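Local coordinates for protein galactokinase (Bifidobacterium longum subsp. infantis ATCC 15697 = JCM 1222 = DSM 20088, PDB 6TEQ) that binds galactose and its 2-deoxy-2-fluoro analogue and, as a GHMP-family galactokinase, probably transfers a phosphate from ATP to the sugar, at residues 14-19 with 32-37; 256-261 with 294-299; 327-332 with 372-377. All coordinates share one frame; numbering follows the deposited sequence.

Overall arrangement
From the N terminus, contact 1 comes first: 12 residues separate its segments, and it closes a short helix-to-strand connection, laying helix 12-27 against strand 33-42 of the large mixed sheet. Contact 2 closes a 32-residue, mostly helical excursion by setting the beginning of helix 294-318 across helix 247-262. Contact 3 closes a 39-residue excursion containing helix 345-356 and strand 361-365, and seats helix 322-338 on strand 372-378 of the five-stranded sheet. The three loops run in series, so none encloses or crosses another. Contacts 2 and 3 have centres about 25 Å apart; contact 1 lies across the chain's centre from both, its centre about 44 Å and about 33 Å from theirs.

Contact 1: 14-19 with 32-37; sequences EGVSQA and EGVWAA
Val34 lies against the side of the helix and meets Val16 and Ala19, two residues three positions apart that fall on neighbouring turns. Its CB points toward the helix, and the branches divide there. CG1 is set anti to the backbone N (chi1 178°), which carries it to both partners: it lies 4.2 Å from Val16 CG2 and 4.3 Å from Ala19 CB. CG2, anti to the carbonyl carbon, turns to the other branch of Val16, where Val34 CG2 and Val16 CG1 are 4.3 Å apart. The two valines thus meet branch to branch, one chain slanting over the other, at separations that indicate light apolar contact with no hydrogen bond across it. The backbones come as close as 6.2 Å, measured between the CA atoms of Val16 and Val34; the CB of Val16 is not directed at the strand, and Ala19, whose CB is, has only a methyl.

This is a helix laid on one face of the large mixed sheet, in which the same chain passes from helix 12-27 into strand 33-42. Just before Val34, Glu32 and Gly33 both face Leu68 in a classic beta bulge. Val34 itself bonds through its backbone to Glu415 and Ala416 of strand 413-417, and Val16 also touches those two residues. Trp35 points away from helix 12-27; it packs on Ala152 and Val156 of helix 141-156, and its NE1 is hydrogen-bonded to Asp155 OD2.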
loop_
_atom_site.group_PDB
_atom_site.type_symbol
_atom_site.label_atom_id
_atom_site.label_comp_id
_atom_site.label_asym_id
_atom_site.label_seq_id
_atom_site.Cartn_x
_atom_site.Cartn_y
_atom_site.Cartn_z
ATOM N N GLU A 14 -3.453 -12.824 18.988
ATOM C CA GLU A 14 -4.398 -11.720 19.270
ATOM C C GLU A 14 -5.341 -11.547 18.089
ATOM O O GLU A 14 -6.551 -11.381 18.308
ATOM C CB GLU A 14 -3.588 -10.440 19.494
ATOM C CG GLU A 14 -2.963 -10.324 20.886
ATOM C CD GLU A 14 -1.924 -9.226 21.059
ATOM O OE1 GLU A 14 -1.468 -8.612 20.049
ATOM O OE2 GLU A 14 -1.602 -8.968 22.246
ATOM N N GLY A 15 -4.795 -11.521 16.875
ATOM C CA GLY A 15 -5.603 -11.337 15.667
ATOM C C GLY A 15 -6.604 -12.464 15.512
ATOM O O GLY A 15 -7.808 -12.221 15.268
ATOM N N VAL A 16 -6.137 -13.694 15.667
ATOM C CA VAL A 16 -7.046 -14.864 15.557
ATOM C C VAL A 16 -8.089 -14.753 16.668
ATOM O O VAL A 16 -9.292 -14.970 16.404
ATOM C CB VAL A 16 -6.292 -16.191 15.587
ATOM C CG1 VAL A 16 -7.208 -17.379 15.748
ATOM C CG2 VAL A 16 -5.444 -16.345 14.335
ATOM N N SER A 17 -7.641 -14.524 17.895
ATOM C CA SER A 17 -8.560 -14.511 19.076
ATOM C C SER A 17 -9.651 -13.438 18.864
ATOM O O SER A 17 -10.853 -13.698 18.992
ATOM C CB SER A 17 -7.765 -14.330 20.355
ATOM O OG SER A 17 -8.609 -14.441 21.438
ATOM N N GLN A 18 -9.260 -12.255 18.438
ATOM C CA GLN A 18 -10.182 -11.108 18.345
ATOM C C GLN A 18 -11.120 -11.250 17.152
ATOM O O GLN A 18 -12.324 -10.921 17.257
ATOM C CB GLN A 18 -9.362 -9.817 18.282
ATOM C CG GLN A 18 -8.726 -9.457 19.619
ATOM C CD GLN A 18 -7.828 -8.245 19.534
ATOM O OE1 GLN A 18 -8.195 -7.264 18.931
ATOM N NE2 GLN A 18 -6.773 -8.235 20.338
ATOM N N ALA A 19 -10.612 -11.699 16.005
ATOM C CA ALA A 19 -11.433 -11.883 14.793
ATOM C C ALA A 19 -12.426 -13.000 15.049
ATOM O O ALA A 19 -13.621 -12.850 14.681
ATOM C CB ALA A 19 -10.567 -12.199 13.618
ATOM N N GLU A 32 -15.046 -20.658 9.510
ATOM C CA GLU A 32 -14.278 -21.781 8.894
ATOM C C GLU A 32 -12.791 -21.608 9.193
ATOM O O GLU A 32 -12.111 -22.603 9.385
ATOM C CB GLU A 32 -14.531 -21.842 7.393
ATOM C CG GLU A 32 -13.752 -22.989 6.776
ATOM C CD GLU A 32 -14.178 -23.422 5.398
ATOM O OE1 GLU A 32 -15.369 -23.150 5.030
ATOM O OE2 GLU A 32 -13.287 -23.998 4.693
ATOM N N GLY A 33 -12.284 -20.371 9.285
ATOM C CA GLY A 33 -10.905 -20.120 9.692
ATOM C C GLY A 33 -10.702 -18.607 9.835
ATOM O O GLY A 33 -11.677 -17.829 9.698
ATOM N N VAL A 34 -9.461 -18.207 9.963
ATOM C CA VAL A 34 -9.020 -16.814 10.016
ATOM C C VAL A 34 -7.858 -16.679 9.049
ATOM O O VAL A 34 -6.944 -17.558 9.095
ATOM C CB VAL A 34 -8.649 -16.400 11.438
ATOM C CG1 VAL A 34 -8.154 -14.986 11.494
ATOM C CG2 VAL A 34 -9.807 -16.560 12.434
ATOM N N TRP A 35 -7.968 -15.637 8.210
ATOM C CA TRP A 35 -6.885 -15.251 7.321
ATOM C C TRP A 35 -6.419 -13.848 7.697
ATOM O O TRP A 35 -7.107 -13.190 8.456
ATOM C CB TRP A 35 -7.301 -15.398 5.880
ATOM C CG TRP A 35 -7.673 -16.812 5.510
ATOM C CD1 TRP A 35 -6.917 -17.645 4.754
ATOM C CD2 TRP A 35 -8.877 -17.549 5.811
ATOM N NE1 TRP A 35 -7.588 -18.812 4.523
ATOM C CE2 TRP A 35 -8.775 -18.796 5.152
ATOM C CE3 TRP A 35 -10.046 -17.264 6.526
ATOM C CZ2 TRP A 35 -9.732 -19.812 5.296
ATOM C CZ3 TRP A 35 -11.049 -18.198 6.566
ATOM C CH2 TRP A 35 -10.876 -19.479 5.987
ATOM N N ALA A 36 -5.269 -13.439 7.191
ATOM C CA ALA A 36 -4.804 -12.070 7.456
ATOM C C ALA A 36 -3.917 -11.594 6.343
ATOM O O ALA A 36 -3.343 -12.412 5.629
ATOM C CB ALA A 36 -4.125 -11.963 8.796
ATOM N N ALA A 37 -3.985 -10.281 6.115
ATOM C CA ALA A 37 -3.109 -9.629 5.138
ATOM C C ALA A 37 -2.522 -8.407 5.793
ATOM O O ALA A 37 -3.219 -7.683 6.548
ATOM C CB ALA A 37 -3.878 -9.324 3.890
#

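Contact 2: 256-261 with 294-299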
loop_
_atom_site.group_PDB
_atom_site.type_symbol
_atom_site.label_atom_id
_atom_site.label_comp_id
_atom_site.label_asym_id
_atom_site.label_seq_id
_atom_site.Cartn_x
_atom_site.Cartn_y
_atom_site.Cartn_z
ATOM N N GLU A 256 -1.738 9.654 -17.852
ATOM C CA GLU A 256 -2.277 8.997 -19.054
ATOM C C GLU A 256 -2.244 9.965 -20.236
ATOM O O GLU A 256 -1.967 9.508 -21.395
ATOM C CB GLU A 256 -3.711 8.483 -18.697
ATOM C CG GLU A 256 -3.752 7.333 -17.685
ATOM C CD GLU A 256 -5.147 7.030 -17.146
ATOM O OE1 GLU A 256 -6.144 7.632 -17.640
ATOM O OE2 GLU A 256 -5.274 6.171 -16.236
ATOM N N GLU A 257 -2.590 11.231 -20.058
ATOM C CA GLU A 257 -2.592 12.181 -21.193
ATOM C C GLU A 257 -1.125 12.315 -21.631
ATOM O O GLU A 257 -0.803 12.143 -22.797
ATOM C CB GLU A 257 -3.195 13.524 -20.780
ATOM C CG GLU A 257 -3.047 14.591 -21.854
ATOM C CD GLU A 257 -3.998 14.438 -23.034
ATOM O OE1 GLU A 257 -4.598 13.343 -23.174
ATOM O OE2 GLU A 257 -4.190 15.430 -23.781
ATOM N N ALA A 258 -0.227 12.524 -20.679
ATOM C CA ALA A 258 1.194 12.664 -21.035
ATOM C C ALA A 258 1.593 11.533 -21.986
ATOM O O ALA A 258 2.233 11.772 -23.036
ATOM C CB ALA A 258 2.025 12.647 -19.781
ATOM N N ALA A 259 1.207 10.323 -21.646
ATOM C CA ALA A 259 1.605 9.130 -22.432
ATOM C C ALA A 259 0.963 9.177 -23.820
ATOM O O ALA A 259 1.652 8.846 -24.825
ATOM C CB ALA A 259 1.241 7.892 -21.678
ATOM N N LYS A 260 -0.287 9.630 -23.856
ATOM C CA LYS A 260 -0.985 9.850 -25.144
ATOM C C LYS A 260 -0.177 10.879 -25.954
ATOM O O LYS A 260 0.056 10.622 -27.175
ATOM C CB LYS A 260 -2.449 10.275 -24.924
ATOM C CG LYS A 260 -3.299 10.405 -26.191
ATOM C CD LYS A 260 -4.668 11.030 -25.968
ATOM C CE LYS A 260 -5.618 10.970 -27.163
ATOM N NZ LYS A 260 -4.984 11.415 -28.428
ATOM N N ILE A 261 0.153 12.014 -25.345
ATOM C CA ILE A 261 0.851 13.093 -26.085
ATOM C C ILE A 261 2.181 12.549 -26.607
ATOM O O ILE A 261 2.466 12.742 -27.789
ATOM C CB ILE A 261 1.028 14.346 -25.244
ATOM C CG1 ILE A 261 -0.331 15.002 -25.018
ATOM C CG2 ILE A 261 2.010 15.290 -25.933
ATOM C CD1 ILE A 261 -0.300 16.096 -24.052
ATOM N N GLU A 294 2.942 22.994 -18.173
ATOM C CA GLU A 294 4.068 23.129 -17.214
ATOM C C GLU A 294 3.890 22.183 -16.028
ATOM O O GLU A 294 4.906 21.700 -15.512
ATOM C CB GLU A 294 4.255 24.595 -16.817
ATOM C CG GLU A 294 4.693 25.484 -17.979
ATOM C CD GLU A 294 6.129 25.418 -18.461
ATOM O OE1 GLU A 294 6.932 24.700 -17.877
ATOM O OE2 GLU A 294 6.476 26.171 -19.395
ATOM N N THR A 295 2.659 21.927 -15.606
ATOM C CA THR A 295 2.324 20.918 -14.573
ATOM C C THR A 295 2.593 19.531 -15.132
ATOM O O THR A 295 3.191 18.678 -14.415
ATOM C CB THR A 295 0.914 21.138 -14.061
ATOM O OG1 THR A 295 0.863 22.451 -13.474
ATOM C CG2 THR A 295 0.494 20.023 -13.138
ATOM N N MET A 296 2.179 19.248 -16.367
ATOM C CA MET A 296 2.403 17.901 -16.943
ATOM C C MET A 296 3.909 17.599 -17.036
ATOM O O MET A 296 4.330 16.448 -16.724
ATOM C CB MET A 296 1.728 17.787 -18.312
ATOM C CG MET A 296 1.705 16.385 -18.830
ATOM S SD MET A 296 0.956 16.239 -20.390
ATOM C CE MET A 296 -0.751 16.500 -19.938
ATOM N N LYS A 297 4.747 18.588 -17.291
ATOM C CA LYS A 297 6.216 18.374 -17.382
ATOM C C LYS A 297 6.712 17.916 -16.009
ATOM O O LYS A 297 7.492 16.996 -15.917
ATOM C CB LYS A 297 6.984 19.658 -17.765
ATOM C CG LYS A 297 6.703 20.221 -19.129
ATOM C CD LYS A 297 7.466 21.553 -19.291
ATOM C CE LYS A 297 7.145 22.413 -20.484
ATOM N NZ LYS A 297 7.591 21.801 -21.715
ATOM N N LYS A 298 6.242 18.580 -14.980
ATOM C CA LYS A 298 6.608 18.272 -13.605
ATOM C C LYS A 298 6.209 16.822 -13.283
ATOM O O LYS A 298 7.015 16.084 -12.631
ATOM C CB LYS A 298 6.002 19.294 -12.646
ATOM C CG LYS A 298 6.521 20.710 -12.621
ATOM C CD LYS A 298 5.777 21.502 -11.507
ATOM C CE LYS A 298 6.293 22.872 -11.254
ATOM N NZ LYS A 298 5.292 23.523 -10.371
ATOM N N ARG A 299 4.969 16.441 -13.547
ATOM C CA ARG A 299 4.502 15.071 -13.254
ATOM C C ARG A 299 5.391 14.037 -13.963
ATOM O O ARG A 299 5.777 13.054 -13.319
ATOM C CB ARG A 299 3.057 14.831 -13.636
ATOM C CG ARG A 299 2.042 15.822 -13.096
ATOM C CD ARG A 299 2.107 15.994 -11.598
ATOM N NE ARG A 299 1.022 16.782 -11.084
ATOM C CZ ARG A 299 1.092 17.945 -10.401
ATOM N NH1 ARG A 299 2.258 18.501 -10.061
ATOM N NH2 ARG A 299 -0.040 18.552 -10.053
#
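A near-perpendicular helix packing makes up this contact: Met296, from the first turn of helix 294-318, lies over Ala258 of helix 247-262, between Glu257 and Ile261, and also touches Thr254 of that helix. The axes of the short segments cross at -96° with a closest approach of 10.3 Å, and the nearest CA pair, Ala258 and Met296, is 6.8 Å apart.

Met296 is extended through its first two torsions, which sends the sulfur straight out to the other helix. There SD comes within 3.6 Å of Ala258 CA, an approach made possible by the small alanine, whose CB lies 3.8 Å from the same SD. The turn about the CG-SD bond (chi3 -72°) sends CE toward Glu257, passing its chain at about a right angle; CE is 3.9 Å from Glu257 CB. The still nearer approach to Glu257 CG is less certain, since that side chain was modelled in two conformers. Ile261 adds its CD1, 3.9 Å from Met296 SD, with the two chains slanting past one another. All of this is apolar, and no hydrogen bond spans the helices.

One turn further on, Arg299 starts toward helix 247-262, but its guanidinium leads away to a salt bridge with Glu341. Its side chain also touches Arg251 and Thr254, extending the junction of the two helices toward the loop that follows helix 322-338.

Contact 3: 327-332 with 372-377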
loop_
_atom_site.group_PDB
_atom_site.type_symbol
_atom_site.label_atom_id
_atom_site.label_comp_id
_atom_site.label_asym_id
_atom_site.label_seq_id
_atom_site.Cartn_x
_atom_site.Cartn_y
_atom_site.Cartn_z
ATOM N N ARG A 327 19.771 9.412 0.786
ATOM C CA ARG A 327 19.664 10.540 -0.182
ATOM C C ARG A 327 18.575 10.224 -1.219
ATOM O O ARG A 327 17.881 11.112 -1.671
ATOM C CB ARG A 327 21.017 10.807 -0.850
ATOM C CG ARG A 327 21.996 11.378 0.158
ATOM C CD ARG A 327 23.219 11.863 -0.517
ATOM N NE ARG A 327 24.007 10.811 -1.040
ATOM C CZ ARG A 327 25.081 10.292 -0.422
ATOM N NH1 ARG A 327 25.412 10.660 0.810
ATOM N NH2 ARG A 327 25.733 9.338 -1.031
ATOM N N LEU A 328 18.452 8.962 -1.565
ATOM C CA LEU A 328 17.422 8.543 -2.573
ATOM C C LEU A 328 16.021 8.714 -1.956
ATOM O O LEU A 328 15.134 9.195 -2.631
ATOM C CB LEU A 328 17.705 7.109 -2.986
ATOM C CG LEU A 328 18.851 7.005 -3.985
ATOM C CD1 LEU A 328 19.502 5.641 -3.975
ATOM C CD2 LEU A 328 18.377 7.323 -5.384
ATOM N N PHE A 329 15.843 8.292 -0.702
ATOM C CA PHE A 329 14.597 8.624 0.020
ATOM C C PHE A 329 14.326 10.118 -0.147
ATOM O O PHE A 329 13.180 10.533 -0.386
ATOM C CB PHE A 329 14.652 8.296 1.498
ATOM C CG PHE A 329 14.236 6.920 1.909
ATOM C CD1 PHE A 329 14.156 5.845 1.021
ATOM C CD2 PHE A 329 13.763 6.758 3.207
ATOM C CE1 PHE A 329 13.743 4.592 1.448
ATOM C CE2 PHE A 329 13.417 5.490 3.672
ATOM C CZ PHE A 329 13.350 4.433 2.767
ATOM N N ASN A 330 15.333 10.932 0.199
ATOM C CA ASN A 330 15.137 12.376 0.253
ATOM C C ASN A 330 14.773 12.919 -1.127
ATOM O O ASN A 330 13.854 13.785 -1.205
ATOM C CB ASN A 330 16.383 13.068 0.791
ATOM C CG ASN A 330 16.610 12.871 2.273
ATOM O OD1 ASN A 330 15.640 12.555 2.957
ATOM N ND2 ASN A 330 17.829 13.164 2.718
ATOM N N ALA A 331 15.401 12.466 -2.175
ATOM C CA ALA A 331 15.109 12.979 -3.539
ATOM C C ALA A 331 13.707 12.517 -3.979
ATOM O O ALA A 331 13.006 13.232 -4.663
ATOM C CB ALA A 331 16.126 12.446 -4.510
ATOM N N SER A 332 13.293 11.339 -3.566
ATOM C CA SER A 332 11.913 10.861 -3.810
ATOM C C SER A 332 10.911 11.799 -3.166
ATOM O O SER A 332 9.943 12.212 -3.847
ATOM C CB SER A 332 11.770 9.403 -3.391
ATOM O OG SER A 332 10.407 9.024 -3.386
ATOM N N SER A 372 1.418 8.987 6.042
ATOM C CA SER A 372 2.635 8.668 6.825
ATOM C C SER A 372 3.924 9.081 6.120
ATOM O O SER A 372 3.994 9.124 4.862
ATOM C CB SER A 372 2.704 7.207 7.204
ATOM O OG SER A 372 1.545 6.755 7.864
ATOM N N ILE A 373 4.938 9.285 6.938
ATOM C CA ILE A 373 6.332 9.374 6.510
ATOM C C ILE A 373 7.068 8.157 7.009
ATOM O O ILE A 373 6.705 7.516 7.995
ATOM C CB ILE A 373 7.016 10.705 6.926
ATOM C CG1 ILE A 373 7.352 10.794 8.416
ATOM C CG2 ILE A 373 6.253 11.896 6.459
ATOM C CD1 ILE A 373 8.595 11.531 8.628
ATOM N N ILE A 374 8.194 7.917 6.368
ATOM C CA ILE A 374 9.178 6.921 6.782
ATOM C C ILE A 374 10.542 7.588 6.799
ATOM O O ILE A 374 10.803 8.545 6.093
ATOM C CB ILE A 374 9.138 5.693 5.879
ATOM C CG1 ILE A 374 9.701 5.996 4.504
ATOM C CG2 ILE A 374 7.723 5.114 5.852
ATOM C CD1 ILE A 374 9.697 4.839 3.537
ATOM N N ALA A 375 11.399 7.032 7.625
ATOM C CA ALA A 375 12.781 7.486 7.739
ATOM C C ALA A 375 13.689 6.317 8.055
ATOM O O ALA A 375 13.386 5.484 8.963
ATOM C CB ALA A 375 12.868 8.566 8.814
ATOM N N LEU A 376 14.814 6.287 7.376
ATOM C CA LEU A 376 15.919 5.379 7.692
ATOM C C LEU A 376 16.688 6.115 8.771
ATOM O O LEU A 376 17.219 7.165 8.494
ATOM C CB LEU A 376 16.770 5.095 6.467
ATOM C CG LEU A 376 16.183 4.125 5.481
ATOM C CD1 LEU A 376 17.046 4.158 4.191
ATOM C CD2 LEU A 376 16.110 2.704 6.031
ATOM N N VAL A 377 16.792 5.485 9.937
ATOM C CA VAL A 377 17.472 6.066 11.089
ATOM C C VAL A 377 18.363 5.005 11.718
ATOM O O VAL A 377 18.172 3.820 11.477
ATOM C CB VAL A 377 16.466 6.624 12.102
ATOM C CG1 VAL A 377 15.486 7.551 11.454
ATOM C CG2 VAL A 377 15.754 5.525 12.839
#
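Helix 327-332 and strand 372-377 run nearly antiparallel, their N-to-C directions 159° apart and their axes approaching to 9.4 Å. Phe329 and Ala375 form the nearest CA pair, at 8.0 Å. Too wide for backbone contact, that gap is bridged by Phe329, whose CB is directed toward the strand and whose ring lies between Ile374 and Leu376.

Leu376 points toward the helix and covers one face of the ring. Its CD1 stands over the Phe329 ring, 4.0 Å from the centroid and 16° off the normal, a CH-pi contact displaced toward the rim, while Leu376 CG comes within 3.6 Å of Phe329 CE2. Ile374, two residues earlier in the strand, does not aim its CB at the helix; with CG1 placed between the backbone N and the carbonyl carbon (chi1 71°), the extended arm swings over, bringing CD1 to 3.8 Å from Phe329 CZ. Both aliphatic chains cross the phenylalanine at about a right angle. Between them Ala375 turns its CB away, and its carbonyl carbon lies at the ring edge, 4.5 Å from Phe329 CE2.

The strand is an inner one of the five-stranded sheet, Ile373 and Ala375 bonding through their backbones to strand 230-236 and Ser372 and Ile374 to strand 361-365; helix 322-338 packs on the sheet within the C-terminal GHMP kinase region. The Phe329 ring also meets that of Phe313, from helix 294-318, with nearly parallel planes. The side chain of Ile374 is about 7 Å from that of Glu46, a galactose-binding residue, and about 11 Å from the bound sugar, near it but not touching. With no hydrogen bond across these buried residues, cohesion probably rests on burial of apolar surface and close van der Waals packing, the CH-pi contact adding to it.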